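PDB 2VH4: tengpin, which probably acts as a serine protease inhibitor of the serpin family, captured here in a latent conformation within a loop C-sheet polymer. Local coordinates for residues V165-N170 / V336-I341; Y314-L319 / D340-G345. One frame throughout, in Å; residues are numbered along the deposited sequence.

Interaction 1: V165-N170 / V336-I341; sequences VMYLIN and VTSVDI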
ATOM      1  N   VAL A 165      -0.508 -20.827   9.740  1.00 13.05           N
ATOM      2  CA  VAL A 165      -0.028 -20.682  11.116  1.00 11.64           C
ATOM      3  C   VAL A 165       0.083 -19.227  11.574  1.00 10.84           C
ATOM      4  O   VAL A 165       0.077 -18.952  12.776  1.00 10.65           O
ATOM      5  CB  VAL A 165       1.320 -21.429  11.354  1.00 11.93           C
ATOM      6  CG1 VAL A 165       1.172 -22.926  11.082  1.00 12.20           C
ATOM      7  CG2 VAL A 165       2.438 -20.841  10.511  1.00 13.50           C
ATOM      8  N   MET A 166       0.182 -18.303  10.617  1.00 10.37           N
ATOM      9  CA  MET A 166       0.361 -16.878  10.925  1.00 10.14           C
ATOM     10  C   MET A 166      -0.194 -15.949   9.851  1.00  9.74           C
ATOM     11  O   MET A 166      -0.035 -16.195   8.658  1.00  9.67           O
ATOM     12  CB  MET A 166       1.844 -16.540  11.168  1.00  8.96           C
ATOM     13  CG  MET A 166       2.066 -15.131  11.740  1.00  9.34           C
ATOM     14  SD  MET A 166       3.786 -14.660  12.017  1.00 10.42           S
ATOM     15  CE  MET A 166       4.167 -15.480  13.565  1.00  2.00           C
ATOM     16  N   TYR A 167      -0.846 -14.879  10.291  1.00  9.62           N
ATOM     17  CA  TYR A 167      -1.175 -13.764   9.409  1.00  9.62           C
ATOM     18  C   TYR A 167      -0.523 -12.507   9.956  1.00  9.06           C
ATOM     19  O   TYR A 167      -0.713 -12.158  11.123  1.00  9.90           O
ATOM     20  CB  TYR A 167      -2.687 -13.562   9.294  1.00 10.33           C
ATOM     21  CG  TYR A 167      -3.413 -14.692   8.602  1.00 10.97           C
ATOM     22  CD1 TYR A 167      -3.913 -15.771   9.325  1.00 10.45           C
ATOM     23  CD2 TYR A 167      -3.607 -14.678   7.224  1.00 11.90           C
ATOM     24  CE1 TYR A 167      -4.578 -16.813   8.695  1.00 10.87           C
ATOM     25  CE2 TYR A 167      -4.275 -15.710   6.586  1.00 14.05           C
ATOM     26  CZ  TYR A 167      -4.752 -16.778   7.330  1.00 13.03           C
ATOM     27  OH  TYR A 167      -5.419 -17.801   6.706  1.00 14.51           O
ATOM     28  N   LEU A 168       0.271 -11.853   9.118  1.00  7.63           N
ATOM     29  CA  LEU A 168       0.821 -10.550   9.449  1.00  7.77           C
ATOM     30  C   LEU A 168      -0.012  -9.534   8.680  1.00  7.04           C
ATOM     31  O   LEU A 168      -0.093  -9.601   7.452  1.00  6.23           O
ATOM     32  CB  LEU A 168       2.307 -10.454   9.067  1.00  7.03           C
ATOM     33  CG  LEU A 168       3.225 -11.548   9.618  1.00  8.84           C
ATOM     34  CD1 LEU A 168       3.353 -12.712   8.634  1.00 10.05           C
ATOM     35  CD2 LEU A 168       4.590 -10.985   9.948  1.00 10.27           C
ATOM     36  N   ILE A 169      -0.654  -8.622   9.407  1.00  6.38           N
ATOM     37  CA  ILE A 169      -1.629  -7.712   8.800  1.00  6.13           C
ATOM     38  C   ILE A 169      -1.364  -6.243   9.125  1.00  4.96           C
ATOM     39  O   ILE A 169      -1.230  -5.869  10.289  1.00  5.03           O
ATOM     40  CB  ILE A 169      -3.082  -8.074   9.217  1.00  5.83           C
ATOM     41  CG1 ILE A 169      -3.391  -9.543   8.919  1.00  3.96           C
ATOM     42  CG2 ILE A 169      -4.085  -7.161   8.515  1.00  6.83           C
ATOM     43  CD1 ILE A 169      -4.581 -10.096   9.679  1.00  5.78           C
ATOM     44  N   ASN A 170      -1.290  -5.417   8.088  1.00  4.65           N
ATOM     45  CA  ASN A 170      -1.249  -3.977   8.270  1.00  5.36           C
ATOM     46  C   ASN A 170      -2.502  -3.310   7.719  1.00  6.88           C
ATOM     47  O   ASN A 170      -2.965  -3.655   6.619  1.00  8.57           O
ATOM     48  CB  ASN A 170      -0.012  -3.366   7.622  1.00  4.68           C
ATOM     49  CG  ASN A 170      -0.081  -1.845   7.568  1.00  7.38           C
ATOM     50  OD1 ASN A 170      -0.664  -1.271   6.647  1.00  8.88           O
ATOM     51  ND2 ASN A 170       0.489  -1.190   8.568  1.00  2.78           N
ATOM     52  N   VAL A 336      -5.540  -2.600   3.358  1.00 10.21           N
ATOM     53  CA  VAL A 336      -5.140  -3.721   4.184  1.00 11.27           C
ATOM     54  C   VAL A 336      -4.153  -4.570   3.397  1.00 11.47           C
ATOM     55  O   VAL A 336      -4.382  -4.873   2.219  1.00 12.39           O
ATOM     56  CB  VAL A 336      -6.342  -4.598   4.623  1.00 11.10           C
ATOM     57  CG1 VAL A 336      -5.904  -5.599   5.685  1.00 10.62           C
ATOM     58  CG2 VAL A 336      -7.479  -3.749   5.156  1.00 11.95           C
ATOM     59  N   THR A 337      -3.050  -4.932   4.044  1.00 10.89           N
ATOM     60  CA  THR A 337      -2.146  -5.946   3.513  1.00 10.83           C
ATOM     61  C   THR A 337      -2.058  -7.098   4.510  1.00 10.40           C
ATOM     62  O   THR A 337      -1.615  -6.912   5.647  1.00  9.79           O
ATOM     63  CB  THR A 337      -0.729  -5.388   3.242  1.00 11.24           C
ATOM     64  OG1 THR A 337      -0.814  -4.186   2.466  1.00 15.08           O
ATOM     65  CG2 THR A 337       0.121  -6.411   2.490  1.00 11.44           C
ATOM     66  N   SER A 338      -2.491  -8.282   4.089  1.00 10.53           N
ATOM     67  CA  SER A 338      -2.312  -9.476   4.915  1.00 11.25           C
ATOM     68  C   SER A 338      -1.329 -10.440   4.249  1.00 10.11           C
ATOM     69  O   SER A 338      -1.443 -10.737   3.056  1.00 10.11           O
ATOM     70  CB  SER A 338      -3.655 -10.148   5.254  1.00 11.33           C
ATOM     71  OG  SER A 338      -3.840 -11.364   4.551  1.00 17.89           O
ATOM     72  N   VAL A 339      -0.354 -10.894   5.033  1.00  8.86           N
ATOM     73  CA  VAL A 339       0.656 -11.845   4.586  1.00  8.66           C
ATOM     74  C   VAL A 339       0.350 -13.208   5.216  1.00  8.45           C
ATOM     75  O   VAL A 339       0.271 -13.330   6.436  1.00  7.52           O
ATOM     76  CB  VAL A 339       2.078 -11.356   4.968  1.00  9.49           C
ATOM     77  CG1 VAL A 339       3.152 -12.356   4.545  1.00  4.72           C
ATOM     78  CG2 VAL A 339       2.342  -9.976   4.362  1.00  9.36           C
ATOM     79  N   ASP A 340       0.163 -14.223   4.377  1.00  9.85           N
ATOM     80  CA  ASP A 340      -0.285 -15.532   4.849  1.00 11.17           C
ATOM     81  C   ASP A 340       0.835 -16.574   4.894  1.00 11.28           C
ATOM     82  O   ASP A 340       1.374 -16.978   3.856  1.00 11.07           O
ATOM     83  CB  ASP A 340      -1.468 -16.034   4.012  1.00 12.07           C
ATOM     84  CG  ASP A 340      -2.150 -17.252   4.626  1.00 17.55           C
ATOM     85  OD1 ASP A 340      -1.583 -17.863   5.566  1.00 16.99           O
ATOM     86  OD2 ASP A 340      -3.267 -17.595   4.171  1.00 19.78           O
ATOM     87  N   ILE A 341       1.156 -17.005   6.115  1.00 10.60           N
ATOM     88  CA  ILE A 341       2.196 -17.999   6.376  1.00 10.22           C
ATOM     89  C   ILE A 341       1.582 -19.394   6.551  1.00 10.84           C
ATOM     90  O   ILE A 341       0.803 -19.635   7.485  1.00 10.62           O
ATOM     91  CB  ILE A 341       3.048 -17.611   7.624  1.00  8.63           C
ATOM     92  CG1 ILE A 341       3.678 -16.219   7.455  1.00 10.95           C
ATOM     93  CG2 ILE A 341       4.108 -18.659   7.917  1.00  6.71           C
ATOM     94  CD1 ILE A 341       4.667 -16.064   6.290  1.00  8.16           C
TER

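Interaction 2: Y314-L319 / D340-G345; sequences YISEVL and DITAAG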
ATOM      1  N   TYR A 314       6.040 -20.954   4.432  1.00 10.77           N
ATOM      2  CA  TYR A 314       6.235 -20.051   3.297  1.00 11.31           C
ATOM      3  C   TYR A 314       5.032 -19.124   3.171  1.00 10.05           C
ATOM      4  O   TYR A 314       3.991 -19.383   3.771  1.00  9.82           O
ATOM      5  CB  TYR A 314       6.440 -20.855   2.000  1.00 11.45           C
ATOM      6  CG  TYR A 314       5.184 -21.521   1.481  1.00 12.05           C
ATOM      7  CD1 TYR A 314       4.374 -20.879   0.538  1.00  9.32           C
ATOM      8  CD2 TYR A 314       4.804 -22.797   1.924  1.00 11.18           C
ATOM      9  CE1 TYR A 314       3.221 -21.473   0.058  1.00 10.81           C
ATOM     10  CE2 TYR A 314       3.645 -23.408   1.442  1.00 10.99           C
ATOM     11  CZ  TYR A 314       2.858 -22.735   0.511  1.00 13.64           C
ATOM     12  OH  TYR A 314       1.707 -23.309   0.023  1.00 12.01           O
ATOM     13  N   ILE A 315       5.181 -18.049   2.396  1.00  9.37           N
ATOM     14  CA  ILE A 315       4.070 -17.145   2.098  1.00  7.92           C
ATOM     15  C   ILE A 315       3.231 -17.717   0.955  1.00  8.15           C
ATOM     16  O   ILE A 315       3.729 -17.854  -0.169  1.00  7.43           O
ATOM     17  CB  ILE A 315       4.547 -15.719   1.702  1.00  7.88           C
ATOM     18  CG1 ILE A 315       5.537 -15.154   2.729  1.00  9.17           C
ATOM     19  CG2 ILE A 315       3.350 -14.779   1.520  1.00  5.99           C
ATOM     20  CD1 ILE A 315       6.101 -13.774   2.377  1.00  7.64           C
ATOM     21  N   SER A 316       1.972 -18.057   1.246  1.00  7.78           N
ATOM     22  CA  SER A 316       1.041 -18.510   0.210  1.00  8.17           C
ATOM     23  C   SER A 316       0.430 -17.328  -0.522  1.00  8.69           C
ATOM     24  O   SER A 316       0.183 -17.403  -1.726  1.00  9.34           O
ATOM     25  CB  SER A 316      -0.065 -19.391   0.788  1.00  7.20           C
ATOM     26  OG  SER A 316      -0.757 -18.723   1.826  1.00 10.77           O
ATOM     27  N   GLU A 317       0.163 -16.243   0.203  1.00  9.34           N
ATOM     28  CA  GLU A 317      -0.255 -14.997  -0.441  1.00 10.68           C
ATOM     29  C   GLU A 317      -0.033 -13.730   0.367  1.00  8.37           C
ATOM     30  O   GLU A 317      -0.036 -13.728   1.604  1.00  5.81           O
ATOM     31  CB  GLU A 317      -1.695 -15.058  -1.003  1.00 10.37           C
ATOM     32  CG  GLU A 317      -2.836 -14.847  -0.016  1.00 15.19           C
ATOM     33  CD  GLU A 317      -4.214 -14.760  -0.702  1.00 15.53           C
ATOM     34  OE1 GLU A 317      -4.273 -14.665  -1.949  1.00 19.65           O
ATOM     35  OE2 GLU A 317      -5.245 -14.783   0.010  1.00 22.37           O
ATOM     36  N   VAL A 318       0.200 -12.663  -0.390  1.00  7.57           N
ATOM     37  CA  VAL A 318       0.142 -11.314   0.096  1.00  6.72           C
ATOM     38  C   VAL A 318      -1.132 -10.721  -0.503  1.00  8.16           C
ATOM     39  O   VAL A 318      -1.175 -10.376  -1.690  1.00  8.71           O
ATOM     40  CB  VAL A 318       1.382 -10.510  -0.342  1.00  6.00           C
ATOM     41  CG1 VAL A 318       1.346  -9.102   0.255  1.00  6.56           C
ATOM     42  CG2 VAL A 318       2.660 -11.239   0.064  1.00  2.00           C
ATOM     43  N   LEU A 319      -2.183 -10.647   0.309  1.00  8.09           N
ATOM     44  CA  LEU A 319      -3.427 -10.023  -0.124  1.00  8.06           C
ATOM     45  C   LEU A 319      -3.422  -8.527   0.172  1.00  8.64           C
ATOM     46  O   LEU A 319      -3.085  -8.102   1.279  1.00  8.41           O
ATOM     47  CB  LEU A 319      -4.636 -10.680   0.541  1.00  8.35           C
ATOM     48  CG  LEU A 319      -6.006 -10.349  -0.071  1.00  8.33           C
ATOM     49  CD1 LEU A 319      -6.031 -10.683  -1.561  1.00  6.36           C
ATOM     50  CD2 LEU A 319      -7.113 -11.087   0.659  1.00  8.14           C
ATOM     51  N   ASP A 340       0.163 -14.223   4.377  1.00  9.85           N
ATOM     52  CA  ASP A 340      -0.285 -15.532   4.849  1.00 11.17           C
ATOM     53  C   ASP A 340       0.835 -16.574   4.894  1.00 11.28           C
ATOM     54  O   ASP A 340       1.374 -16.978   3.856  1.00 11.07           O
ATOM     55  CB  ASP A 340      -1.468 -16.034   4.012  1.00 12.07           C
ATOM     56  CG  ASP A 340      -2.150 -17.252   4.626  1.00 17.55           C
ATOM     57  OD1 ASP A 340      -1.583 -17.863   5.566  1.00 16.99           O
ATOM     58  OD2 ASP A 340      -3.267 -17.595   4.171  1.00 19.78           O
ATOM     59  N   ILE A 341       1.156 -17.005   6.115  1.00 10.60           N
ATOM     60  CA  ILE A 341       2.196 -17.999   6.376  1.00 10.22           C
ATOM     61  C   ILE A 341       1.582 -19.394   6.551  1.00 10.84           C
ATOM     62  O   ILE A 341       0.803 -19.635   7.485  1.00 10.62           O
ATOM     63  CB  ILE A 341       3.048 -17.611   7.624  1.00  8.63           C
ATOM     64  CG1 ILE A 341       3.678 -16.219   7.455  1.00 10.95           C
ATOM     65  CG2 ILE A 341       4.108 -18.659   7.917  1.00  6.71           C
ATOM     66  CD1 ILE A 341       4.667 -16.064   6.290  1.00  8.16           C
ATOM     67  N   THR A 342       1.944 -20.309   5.655  1.00 11.45           N
ATOM     68  CA  THR A 342       1.322 -21.635   5.613  1.00 12.29           C
ATOM     69  C   THR A 342       2.331 -22.771   5.435  1.00 12.73           C
ATOM     70  O   THR A 342       3.474 -22.545   5.044  1.00 11.97           O
ATOM     71  CB  THR A 342       0.223 -21.709   4.523  1.00 12.31           C
ATOM     72  OG1 THR A 342      -0.594 -22.869   4.736  1.00 11.92           O
ATOM     73  CG2 THR A 342       0.834 -21.762   3.140  1.00 10.15           C
ATOM     74  N   ALA A 343       1.884 -23.993   5.713  1.00 14.79           N
ATOM     75  CA  ALA A 343       2.770 -25.154   5.782  1.00 16.67           C
ATOM     76  C   ALA A 343       2.818 -25.973   4.495  1.00 17.92           C
ATOM     77  O   ALA A 343       3.856 -26.549   4.159  1.00 19.37           O
ATOM     78  CB  ALA A 343       2.374 -26.042   6.950  1.00 16.86           C
ATOM     79  N   ALA A 344       1.701 -26.025   3.778  1.00 17.41           N
ATOM     80  CA  ALA A 344       1.579 -26.949   2.662  1.00 18.09           C
ATOM     81  C   ALA A 344       1.022 -26.293   1.398  1.00 18.56           C
ATOM     82  O   ALA A 344       0.642 -25.120   1.408  1.00 18.16           O
ATOM     83  CB  ALA A 344       0.727 -28.151   3.073  1.00 17.55           C
ATOM     84  N   GLY A 345       0.993 -27.066   0.314  1.00 18.18           N
ATOM     85  CA  GLY A 345       0.400 -26.626  -0.939  1.00 19.00           C
ATOM     86  C   GLY A 345       1.292 -25.696  -1.731  1.00 19.69           C
ATOM     87  O   GLY A 345       2.456 -25.486  -1.380  1.00 19.94           O
TER

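Interaction 1: V165-N170 / V336-I341
Val-165 and Met-166 both face Ile-341, whose carbonyl oxygen accepts Val-165 N (N to O 2.9 Å) and, weakly, Met-166 N: a classic beta bulge. Beyond it the ladder is regular and antiparallel, with Met-166 O receiving Ile-341 N, and Leu-168 with Val-339 and Asn-170 with Thr-337 each exchanging two backbone hydrogen bonds. Between these pairs, CA-H...O contacts fill in, such as Tyr-167 CA to Val-339 O at 3.3 Å. By serpin topology, 336-341 belongs to the reactive-centre loop, here inserted as strand 4A beside strand 3A (164-177), as expected of a latent serpin. On the face shared by Leu-168 and Ile-341, Leu-168 CD1 meets Ile-341 CG1 at 3.7 Å. On the opposite face Ile-169 CG2 lies alongside Val-336 CG1 (3.7 Å). There, too, Tyr-167 and Asp-340 point the same way, ring and carboxylate planes 40° apart, with Asp-340 OD2 3.2 Å from Tyr-167 CE2; with CG anti to the Asp-340 backbone N (chi1 -169°), the carboxylate is laid against the ring. Tyr-167 OH makes a weak hydrogen bond to Asp-164 OD2, whose carboxylate may repel that of Asp-340. Replacing the tyrosine by an alanine is likely to leave the Asp-340 carboxylate without its flanking ring, Asp-164 without the weak bond and Phe-133 without its aromatic neighbour. Asn-170, buried, is satisfied by Asn-101 and Ser-45, and Thr-337 by His-320 and Ser-45.

Interaction 2: Y314-L319 / D340-G345
Tyr-314 and Thr-342 form a hydrogen-bonded antiparallel pair, with Thr-342 N to Tyr-314 O at 2.9 Å. The side chains of the two point the same way, and Thr-342 CG2 sits over one face of the tyrosine ring, 3.9 Å from its centroid and toward the rim, a CH-pi contact. Tyr-314 CG lies between its backbone N and carbonyl carbon (chi1 72°), which directs the ring toward Thr-342 and the hydroxyl toward the loop beyond it, where Tyr-314 OH donates to Ala-344 O at 2.5 Å, from above the carbonyl plane. Next, on the other face, the side chains of Ile-315 and Ile-341 cross at a slant, CG1 of Ile-315 touching CD1 of Ile-341 at 3.8 Å. Ser-316 N donates to Asp-340 O (2.9 Å), and its OG adds a weak bond to the same oxygen, while Ser-316 CB touches Thr-342 CG2 at 3.5 Å. Glu-317 O accepts Asp-340 N. This is the open end of the beta hairpin formed by 314-326 and 330-342: in serpin terms, strand 5A meets the inserted loop where the latter leaves its strand. Outside the pair, Asp-164 takes the hydroxyl of Thr-342, Asn-283 of helix 283-287 binds Ser-316 O and Val-318 N, and strand 164-177 lies along the far edge of 330-342.

How the interactions relate
From the N terminus, strand 164-177 comes first; the chain returns to it only after 165 residues, when 336-341 lies down beside 165-170 and interaction 1 closes this long loop. Strand 314-326 falls within that loop and turns into 330-342, so interaction 2 closes a hairpin of 20 intervening residues. The smaller closure is nearly nested in the larger: both end on the same strand and share Asp-340 and Ile-341, and only 342-345 run past. Together they hold the inserted reactive-centre loop (330-342) between strands 3A (164-177) and 5A (314-326) of sheet A, as in latent serpins. The contacts also touch directly, with Val-339 CG1 packing on Ile-315 CG2 at 3.9 Å.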